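Local coordinates for extracellular solute-binding protein family 1 (Pseudothermotoga lettingae, PDB 5CI5), which probably serves as the sugar-capturing component of an ABC transporter and is seen here holding alpha-D-tagatose in its cleft, at residues 30-35 / 246-251. Residues are numbered along the deposited sequence; the frame is centred on the assembly and turned at random.
Sequences GGQVAE and HEDDYR. With T6T (alpha-D-tagatopyranose), chain C.
In the sugar cleft of this periplasmic-binding-protein fold, Q32, which touches the bound tagatose, meets D248 behind it, joining the loop after strand 25-30 to the first turn of helix 247-255. The amide of Q32 works in two directions. Its OE1 accepts a hydrogen bond from T6T O2 at 2.6 Å, while NE2 reaches both carboxylate oxygens of D248, 3.2 Å from each of OD1 and OD2. These two bonds use the syn lone pairs. The one to OD1 is the straighter (156°) and lies near the amide plane; that to OD2 is tilted further out of it. Amide and carboxylate stand almost perpendicular, 84° apart. With Q32 CG anti to the carbonyl carbon (chi1 -60°), CG sits 3.5 Å from D248 OD1, and the bend at chi2 helps carry the amide across the carboxylate. D248 is itself a second-shell residue. R251, one helical turn on, binds OD1 on its anti side through NH1, a salt bridge of 2.8 Å, and OD2 is also hydrogen-bonded to H191 NE2, so the buried carboxylate is gripped from three residues and probably stays ionised. With an alanine here, the Q32 amide is likely to be freer to swing off the sugar hydroxyl, and the R251 guanidinium would probably lose its buried countercharge. H246 is the N-cap, its ring ND1 accepting from D248 N in plane; H246 and D249 form a capping box, H246 N donating to D249 OD2. L271 of helix 268-275 packs against Q32, E35 and R251. Toward the exposed E35, its OE2 remains 4.4 Å from R251 NH2, and two waters bridge the pair, one donating to E35 OE2 at 2.7 Å and accepting from R251 NH2 at 2.9 Å, the other lying near E35 OE1.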
ATOM      1  N   GLY A  30      11.895   2.641   3.077  1.00 10.27           N
ATOM      2  CA  GLY A  30      11.500   1.490   2.302  1.00 11.51           C
ATOM      3  C   GLY A  30      10.172   1.643   1.596  1.00 10.29           C
ATOM      4  O   GLY A  30       9.309   2.414   2.008  1.00 12.57           O
ATOM      5  N   GLY A  31      10.031   0.897   0.509  1.00 11.25           N
ATOM      6  CA  GLY A  31       8.802   0.881  -0.248  1.00  8.65           C
ATOM      7  C   GLY A  31       8.935   1.731  -1.479  1.00 10.29           C
ATOM      8  O   GLY A  31      10.015   2.242  -1.800  1.00 12.39           O
ATOM      9  N   GLN A  32       7.828   1.909  -2.185  1.00  8.65           N
ATOM     10  CA  GLN A  32       7.871   2.620  -3.448  1.00 10.64           C
ATOM     11  C   GLN A  32       8.350   4.075  -3.313  1.00 13.81           C
ATOM     12  O   GLN A  32       8.949   4.589  -4.242  1.00 12.08           O
ATOM     13  CB  GLN A  32       6.495   2.574  -4.105  1.00  9.33           C
ATOM     14  CG  GLN A  32       5.990   1.195  -4.394  1.00  9.59           C
ATOM     15  CD  GLN A  32       5.104   0.617  -3.313  1.00  8.03           C
ATOM     16  OE1 GLN A  32       5.191   0.957  -2.115  1.00  9.26           O
ATOM     17  NE2 GLN A  32       4.229  -0.292  -3.728  1.00 14.62           N
ATOM     18  N   VAL A  33       8.127   4.711  -2.163  1.00 10.76           N
ATOM     19  CA  VAL A  33       8.488   6.113  -1.992  1.00 10.20           C
ATOM     20  C   VAL A  33      10.012   6.282  -1.914  1.00 11.96           C
ATOM     21  O   VAL A  33      10.534   7.376  -2.057  1.00 11.86           O
ATOM     22  CB  VAL A  33       7.781   6.717  -0.732  1.00 11.54           C
ATOM     23  CG1 VAL A  33       8.559   6.461   0.530  1.00 12.25           C
ATOM     24  CG2 VAL A  33       7.559   8.205  -0.890  1.00 15.83           C
ATOM     25  N   ALA A  34      10.730   5.188  -1.712  1.00 10.35           N
ATOM     26  CA  ALA A  34      12.186   5.256  -1.671  1.00 12.43           C
ATOM     27  C   ALA A  34      12.765   5.560  -3.055  1.00 14.20           C
ATOM     28  O   ALA A  34      13.936   5.892  -3.164  1.00 17.93           O
ATOM     29  CB  ALA A  34      12.769   3.952  -1.109  1.00 15.46           C
ATOM     30  N   GLU A  35      11.946   5.496  -4.107  1.00 14.59           N
ATOM     31  CA  GLU A  35      12.427   5.881  -5.439  1.00 16.83           C
ATOM     32  C   GLU A  35      12.628   7.385  -5.588  1.00 15.43           C
ATOM     33  O   GLU A  35      13.312   7.813  -6.520  1.00 19.43           O
ATOM     34  CB  GLU A  35      11.463   5.391  -6.527  1.00 14.33           C
ATOM     35  CG  GLU A  35      11.290   3.893  -6.495  1.00 17.74           C
ATOM     36  CD  GLU A  35      10.471   3.346  -7.664  1.00 24.65           C
ATOM     37  OE1 GLU A  35      10.249   4.070  -8.659  1.00 18.22           O
ATOM     38  OE2 GLU A  35      10.065   2.175  -7.577  1.00 29.61           O
ATOM     39  N   HIS A 246       3.130  -7.162 -10.852  1.00  9.03           N
ATOM     40  CA  HIS A 246       2.209  -6.599  -9.878  1.00  9.20           C
ATOM     41  C   HIS A 246       1.991  -5.109 -10.152  1.00  7.83           C
ATOM     42  O   HIS A 246       2.555  -4.545 -11.106  1.00  9.49           O
ATOM     43  CB  HIS A 246       2.711  -6.833  -8.432  1.00 10.52           C
ATOM     44  CG  HIS A 246       4.099  -6.338  -8.178  1.00  6.24           C
ATOM     45  ND1 HIS A 246       4.463  -5.024  -8.344  1.00  9.45           N
ATOM     46  CD2 HIS A 246       5.194  -6.984  -7.705  1.00  8.30           C
ATOM     47  CE1 HIS A 246       5.737  -4.881  -8.010  1.00 13.29           C
ATOM     48  NE2 HIS A 246       6.206  -6.055  -7.632  1.00 11.26           N
ATOM     49  N   GLU A 247       1.187  -4.494  -9.282  1.00  8.70           N
ATOM     50  CA  GLU A 247       0.842  -3.072  -9.350  1.00  7.50           C
ATOM     51  C   GLU A 247       1.945  -2.136  -9.827  1.00  8.20           C
ATOM     52  O   GLU A 247       1.671  -1.226 -10.608  1.00  7.28           O
ATOM     53  CB  GLU A 247       0.435  -2.538  -7.980  1.00  6.36           C
ATOM     54  CG  GLU A 247      -0.795  -3.094  -7.363  1.00  8.54           C
ATOM     55  CD  GLU A 247      -1.027  -2.505  -5.980  1.00  9.92           C
ATOM     56  OE1 GLU A 247      -0.181  -1.709  -5.518  1.00  9.32           O
ATOM     57  OE2 GLU A 247      -2.044  -2.843  -5.354  1.00  8.69           O
ATOM     58  N   ASP A 248       3.163  -2.285  -9.298  1.00  9.57           N
ATOM     59  CA  ASP A 248       4.193  -1.297  -9.583  1.00  7.78           C
ATOM     60  C   ASP A 248       4.684  -1.470 -11.023  1.00  9.15           C
ATOM     61  O   ASP A 248       4.886  -0.483 -11.733  1.00 10.24           O
ATOM     62  CB  ASP A 248       5.340  -1.399  -8.595  1.00  8.39           C
ATOM     63  CG  ASP A 248       4.898  -1.149  -7.164  1.00  8.22           C
ATOM     64  OD1 ASP A 248       4.138  -0.178  -6.961  1.00  8.93           O
ATOM     65  OD2 ASP A 248       5.337  -1.874  -6.235  1.00  8.99           O
ATOM     66  N   ASP A 249       4.828  -2.723 -11.455  1.00  8.79           N
ATOM     67  CA  ASP A 249       5.121  -3.033 -12.847  1.00  8.26           C
ATOM     68  C   ASP A 249       4.023  -2.472 -13.763  1.00 10.95           C
ATOM     69  O   ASP A 249       4.300  -1.836 -14.791  1.00  9.55           O
ATOM     70  CB  ASP A 249       5.244  -4.544 -13.032  1.00  8.97           C
ATOM     71  CG  ASP A 249       6.255  -5.158 -12.105  1.00 11.86           C
ATOM     72  OD1 ASP A 249       7.374  -4.616 -12.037  1.00 14.18           O
ATOM     73  OD2 ASP A 249       5.929  -6.161 -11.425  1.00 11.22           O
ATOM     74  N   TYR A 250       2.774  -2.670 -13.362  1.00  9.98           N
ATOM     75  CA  TYR A 250       1.649  -2.207 -14.183  1.00  9.15           C
ATOM     76  C   TYR A 250       1.624  -0.682 -14.285  1.00  7.02           C
ATOM     77  O   TYR A 250       1.237  -0.151 -15.329  1.00  8.21           O
ATOM     78  CB  TYR A 250       0.328  -2.747 -13.640  1.00  6.27           C
ATOM     79  CG  TYR A 250       0.248  -4.264 -13.669  1.00  8.79           C
ATOM     80  CD1 TYR A 250       0.763  -4.983 -14.742  1.00  8.27           C
ATOM     81  CD2 TYR A 250      -0.321  -4.988 -12.611  1.00  7.64           C
ATOM     82  CE1 TYR A 250       0.689  -6.361 -14.772  1.00  9.63           C
ATOM     83  CE2 TYR A 250      -0.380  -6.360 -12.630  1.00  7.87           C
ATOM     84  CZ  TYR A 250       0.126  -7.049 -13.717  1.00  8.18           C
ATOM     85  OH  TYR A 250       0.063  -8.409 -13.789  1.00 10.60           O
ATOM     86  N   ARG A 251       2.006   0.027 -13.221  1.00  9.24           N
ATOM     87  CA  ARG A 251       2.063   1.488 -13.258  1.00  7.54           C
ATOM     88  C   ARG A 251       3.114   1.931 -14.271  1.00  8.90           C
ATOM     89  O   ARG A 251       2.902   2.867 -15.044  1.00  8.85           O
ATOM     90  CB  ARG A 251       2.383   2.073 -11.874  1.00  8.15           C
ATOM     91  CG  ARG A 251       2.430   3.578 -11.830  1.00  9.81           C
ATOM     92  CD  ARG A 251       2.973   4.099 -10.500  1.00 10.29           C
ATOM     93  NE  ARG A 251       4.349   3.679 -10.266  1.00 10.85           N
ATOM     94  CZ  ARG A 251       4.732   2.778  -9.355  1.00 11.85           C
ATOM     95  NH1 ARG A 251       3.867   2.179  -8.539  1.00 10.16           N
ATOM     96  NH2 ARG A 251       6.017   2.491  -9.239  1.00 10.79           N
TER
HETATM   97  O3  T6T C 501      -0.059   1.008   0.539  1.00  7.87           O
HETATM   98  C3  T6T C 501       1.329   0.928   0.848  1.00  7.35           C
HETATM   99  C4  T6T C 501       1.562  -0.288   1.744  1.00  6.93           C
HETATM  100  O4  T6T C 501       0.704  -0.222   2.891  1.00  7.46           O
HETATM  101  C5  T6T C 501       1.283  -1.532   0.928  1.00  6.51           C
HETATM  102  O5  T6T C 501       1.497  -2.701   1.720  1.00  8.17           O
HETATM  103  C6  T6T C 501       2.154  -1.550  -0.323  1.00  6.41           C
HETATM  104  O6  T6T C 501       1.869  -0.391  -1.105  1.00  8.35           O
HETATM  105  C2  T6T C 501       2.119   0.839  -0.418  1.00  5.91           C
HETATM  106  O2  T6T C 501       3.516   0.938  -0.117  1.00  7.34           O
HETATM  107  C1  T6T C 501       1.750   1.980  -1.392  1.00  8.87           C
HETATM  108  O1  T6T C 501       1.874   3.240  -0.844  1.00  8.76           O
HETATM  109  O   HOH W   1       7.667   0.953  -7.415  1.00 15.21           O
HETATM  110  O   HOH W   2       8.376   3.402 -10.566  1.00 17.75           O